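Local structure of uncharacterized protein HI_0666 (Haemophilus influenzae, 7CZO) at residues Leu20-Tyr31 and Ser49-Phe60. The protein is of unknown function but corresponds to the N-terminal domain of a HipA toxin and probably acts in a HipBA toxin-antitoxin system with a three-component regulatory mechanism. Numbering follows the deposited sequence.
Sequences LREDHRGFHFSY and SPFHSDTLFPYF
Phe27 and Ser53 pair their backbones in both directions, Phe27 N to Ser53 O at 2.7 Å and Ser53 N to Phe27 O at 2.8 Å, joining edge strand 51-53 antiparallel to strand 27-31. Further along, Phe51 N reaches Phe29 O at 2.8 Å, while the return bond from Phe29 N to Phe51 O is weak. At the far end a side chain takes over: with its hydroxyl anti to the backbone N (chi1 -176°), Ser49 offers OG to Tyr31 N at 2.7 Å, nearly straight at 167°.

On one face of the sheet the imidazoles of His28 and His52 meet through their ND1 atoms, 3.0 Å apart, with ring planes at 68°; either nitrogen could be the donor. Behind this pair, His28 NE2 donates to Asp23 OD1, which lies in the imidazole plane and also accepts from Gly26 N, so the turn before the strand fixes the ring's rotation.

The other face is apolar. The edge of Phe60 points at the face of Phe29; Leu20 CD2 lies over the Phe60 ring and Leu56 CB over that of Phe27, both toward the rim. Phe57 CE2 packs against CB of Phe27 and Phe29. Phe51 lies beside Phe29 rim to rim; Phe44 joins this aromatic cluster. Leu20, Phe27, Phe29, Leu56 and Phe60 are thus buried between antiparallel sheet and helices 58-62 and 82-91 of the HipA N-terminal domain, with Phe51 at the margin.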
# COMPACT_ATOMS: atom_id res chain seq x y z
N LEU A 20 -0.05 -5.49 -2.12
CA LEU A 20 1.01 -4.69 -1.54
C LEU A 20 1.36 -5.36 -0.22
O LEU A 20 0.46 -5.54 0.61
CB LEU A 20 0.52 -3.27 -1.33
CG LEU A 20 1.44 -2.36 -0.54
CD1 LEU A 20 2.66 -1.97 -1.33
CD2 LEU A 20 0.66 -1.12 -0.14
N ARG A 21 2.62 -5.76 -0.05
CA ARG A 21 3.03 -6.61 1.09
C ARG A 21 4.16 -5.94 1.75
O ARG A 21 4.93 -5.25 1.07
CB ARG A 21 3.49 -8.01 0.67
CG ARG A 21 2.78 -8.54 -0.56
CD ARG A 21 2.73 -10.05 -0.64
NE ARG A 21 1.40 -10.56 -0.32
CZ ARG A 21 1.06 -11.85 -0.40
NH1 ARG A 21 1.95 -12.76 -0.81
NH2 ARG A 21 -0.19 -12.22 -0.08
N GLU A 22 4.25 -6.11 3.07
CA GLU A 22 5.44 -5.69 3.84
C GLU A 22 6.04 -6.89 4.56
O GLU A 22 5.33 -7.81 5.00
CB GLU A 22 5.11 -4.64 4.85
CG GLU A 22 6.33 -4.07 5.54
CD GLU A 22 6.00 -3.31 6.82
OE1 GLU A 22 4.87 -3.47 7.36
OE2 GLU A 22 6.89 -2.56 7.29
N ASP A 23 7.38 -6.87 4.64
CA ASP A 23 8.16 -7.89 5.33
C ASP A 23 9.43 -7.21 5.87
O ASP A 23 9.63 -5.98 5.67
CB ASP A 23 8.42 -9.11 4.39
CG ASP A 23 9.51 -8.85 3.25
OD1 ASP A 23 10.27 -7.81 3.20
OD2 ASP A 23 9.58 -9.77 2.37
N HIS A 24 10.29 -8.00 6.54
CA HIS A 24 11.53 -7.47 7.17
C HIS A 24 12.35 -6.66 6.19
O HIS A 24 12.88 -5.62 6.57
CB HIS A 24 12.39 -8.59 7.87
CG HIS A 24 13.56 -9.13 7.07
ND1 HIS A 24 13.60 -10.42 6.57
CD2 HIS A 24 14.77 -8.59 6.76
CE1 HIS A 24 14.76 -10.64 5.97
NE2 HIS A 24 15.48 -9.53 6.06
N ARG A 25 12.45 -7.13 4.95
CA ARG A 25 13.24 -6.42 3.94
C ARG A 25 12.55 -5.13 3.50
O ARG A 25 13.20 -4.12 3.27
CB ARG A 25 13.53 -7.32 2.74
CG ARG A 25 14.95 -7.82 2.72
CD ARG A 25 15.17 -8.72 1.54
NE ARG A 25 14.55 -10.01 1.79
CZ ARG A 25 15.08 -10.97 2.53
NH1 ARG A 25 16.23 -10.76 3.12
NH2 ARG A 25 14.45 -12.13 2.71
N GLY A 26 11.22 -5.18 3.35
CA GLY A 26 10.47 -3.96 3.06
C GLY A 26 9.19 -4.20 2.31
O GLY A 26 8.39 -5.07 2.67
N PHE A 27 9.01 -3.44 1.24
CA PHE A 27 7.70 -3.30 0.57
C PHE A 27 7.64 -3.81 -0.87
O PHE A 27 8.52 -3.57 -1.68
CB PHE A 27 7.31 -1.83 0.61
CG PHE A 27 7.29 -1.29 2.00
CD1 PHE A 27 6.26 -1.63 2.88
CD2 PHE A 27 8.33 -0.49 2.46
CE1 PHE A 27 6.25 -1.16 4.18
CE2 PHE A 27 8.33 -0.02 3.76
CZ PHE A 27 7.29 -0.36 4.62
N HIS A 28 6.54 -4.46 -1.18
CA HIS A 28 6.44 -5.20 -2.41
C HIS A 28 5.10 -4.94 -3.00
O HIS A 28 4.10 -5.36 -2.46
CB HIS A 28 6.63 -6.70 -2.09
CG HIS A 28 7.80 -6.93 -1.18
ND1 HIS A 28 9.09 -6.56 -1.52
CD2 HIS A 28 7.87 -7.39 0.09
CE1 HIS A 28 9.90 -6.81 -0.52
NE2 HIS A 28 9.18 -7.31 0.47
N PHE A 29 5.08 -4.20 -4.10
CA PHE A 29 3.88 -4.08 -4.89
C PHE A 29 4.03 -4.97 -6.09
O PHE A 29 5.09 -4.98 -6.70
CB PHE A 29 3.64 -2.64 -5.34
CG PHE A 29 2.48 -2.51 -6.28
CD1 PHE A 29 1.21 -2.96 -5.88
CD2 PHE A 29 2.64 -2.02 -7.56
CE1 PHE A 29 0.12 -2.91 -6.73
CE2 PHE A 29 1.56 -1.96 -8.41
CZ PHE A 29 0.30 -2.40 -7.99
N SER A 30 2.95 -5.66 -6.46
CA SER A 30 2.91 -6.46 -7.67
C SER A 30 1.52 -6.47 -8.31
O SER A 30 0.52 -6.54 -7.60
CB SER A 30 3.33 -7.90 -7.38
OG SER A 30 2.40 -8.55 -6.50
N TYR A 31 1.48 -6.41 -9.64
CA TYR A 31 0.21 -6.43 -10.39
C TYR A 31 -0.27 -7.86 -10.59
O TYR A 31 0.51 -8.72 -10.93
CB TYR A 31 0.42 -5.82 -11.80
CG TYR A 31 0.49 -4.32 -11.87
CD1 TYR A 31 -0.64 -3.55 -11.63
CD2 TYR A 31 1.66 -3.67 -12.21
CE1 TYR A 31 -0.61 -2.19 -11.70
CE2 TYR A 31 1.72 -2.27 -12.26
CZ TYR A 31 0.57 -1.55 -12.01
OH TYR A 31 0.57 -0.17 -12.08
N SER A 49 6.16 -5.06 -13.28
CA SER A 49 5.77 -5.73 -12.07
C SER A 49 6.57 -7.02 -11.95
O SER A 49 6.76 -7.72 -12.93
CB SER A 49 4.30 -6.04 -12.14
OG SER A 49 3.86 -6.61 -10.95
N PRO A 50 7.03 -7.38 -10.75
CA PRO A 50 6.80 -6.77 -9.46
C PRO A 50 7.84 -5.77 -9.17
O PRO A 50 8.85 -5.73 -9.85
CB PRO A 50 7.01 -7.92 -8.50
CG PRO A 50 8.10 -8.68 -9.15
CD PRO A 50 7.82 -8.61 -10.62
N PHE A 51 7.55 -4.99 -8.13
CA PHE A 51 8.39 -3.93 -7.60
C PHE A 51 8.67 -4.24 -6.13
O PHE A 51 7.86 -4.87 -5.42
CB PHE A 51 7.69 -2.57 -7.69
CG PHE A 51 7.05 -2.29 -9.02
CD1 PHE A 51 5.76 -2.72 -9.28
CD2 PHE A 51 7.72 -1.60 -10.00
CE1 PHE A 51 5.18 -2.50 -10.49
CE2 PHE A 51 7.15 -1.38 -11.22
CZ PHE A 51 5.88 -1.84 -11.47
N HIS A 52 9.83 -3.77 -5.67
CA HIS A 52 10.36 -4.12 -4.35
C HIS A 52 11.07 -2.90 -3.88
O HIS A 52 11.74 -2.27 -4.68
CB HIS A 52 11.39 -5.22 -4.46
CG HIS A 52 10.85 -6.52 -4.97
ND1 HIS A 52 9.87 -7.24 -4.32
CD2 HIS A 52 11.19 -7.25 -6.06
CE1 HIS A 52 9.61 -8.35 -5.00
NE2 HIS A 52 10.40 -8.37 -6.07
N SER A 53 10.93 -2.54 -2.61
CA SER A 53 11.73 -1.43 -2.07
C SER A 53 11.97 -1.62 -0.59
O SER A 53 11.26 -2.38 0.08
CB SER A 53 11.04 -0.09 -2.36
OG SER A 53 11.84 1.01 -1.96
N ASP A 54 13.00 -0.97 -0.08
CA ASP A 54 13.28 -1.06 1.36
C ASP A 54 12.54 0.06 2.08
O ASP A 54 12.54 0.11 3.29
CB ASP A 54 14.79 -1.05 1.66
CG ASP A 54 15.49 0.20 1.14
OD1 ASP A 54 14.82 1.06 0.50
OD2 ASP A 54 16.71 0.33 1.39
N THR A 55 11.93 0.96 1.34
CA THR A 55 11.07 1.94 1.97
C THR A 55 9.84 2.17 1.14
O THR A 55 9.88 2.13 -0.10
CB THR A 55 11.73 3.29 2.06
OG1 THR A 55 11.94 3.72 0.73
CG2 THR A 55 13.05 3.21 2.83
N LEU A 56 8.76 2.47 1.85
CA LEU A 56 7.45 2.58 1.28
C LEU A 56 7.47 3.38 -0.02
O LEU A 56 7.75 4.59 -0.08
CB LEU A 56 6.49 3.22 2.32
CG LEU A 56 5.05 3.41 1.84
CD1 LEU A 56 4.36 2.07 1.59
CD2 LEU A 56 4.28 4.25 2.83
N PHE A 57 7.16 2.70 -1.10
CA PHE A 57 6.97 3.36 -2.37
C PHE A 57 6.41 4.78 -2.21
O PHE A 57 5.35 4.98 -1.66
CB PHE A 57 6.02 2.51 -3.20
CG PHE A 57 6.52 1.09 -3.40
CD1 PHE A 57 7.58 0.83 -4.23
CD2 PHE A 57 5.93 0.04 -2.75
CE1 PHE A 57 8.04 -0.44 -4.42
CE2 PHE A 57 6.38 -1.24 -2.94
CZ PHE A 57 7.45 -1.48 -3.77
N PRO A 58 7.12 5.77 -2.70
CA PRO A 58 6.59 7.13 -2.74
C PRO A 58 5.13 7.27 -3.16
O PRO A 58 4.41 8.11 -2.60
CB PRO A 58 7.49 7.80 -3.80
CG PRO A 58 8.81 7.13 -3.60
CD PRO A 58 8.48 5.69 -3.26
N TYR A 59 4.70 6.50 -4.14
CA TYR A 59 3.34 6.61 -4.60
C TYR A 59 2.37 6.27 -3.45
O TYR A 59 1.40 7.01 -3.19
CB TYR A 59 3.05 5.75 -5.84
CG TYR A 59 1.62 5.91 -6.24
CD1 TYR A 59 1.19 7.08 -6.85
CD2 TYR A 59 0.66 4.95 -5.89
CE1 TYR A 59 -0.14 7.28 -7.18
CE2 TYR A 59 -0.69 5.14 -6.21
CZ TYR A 59 -1.08 6.31 -6.85
OH TYR A 59 -2.38 6.55 -7.18
N PHE A 60 2.62 5.15 -2.78
CA PHE A 60 1.75 4.73 -1.69
C PHE A 60 1.92 5.64 -0.47
O PHE A 60 0.97 6.01 0.18
CB PHE A 60 2.01 3.27 -1.32
CG PHE A 60 1.44 2.28 -2.29
CD1 PHE A 60 0.10 1.91 -2.23
CD2 PHE A 60 2.25 1.67 -3.23
CE1 PHE A 60 -0.43 0.97 -3.13
CE2 PHE A 60 1.72 0.72 -4.14
CZ PHE A 60 0.39 0.38 -4.10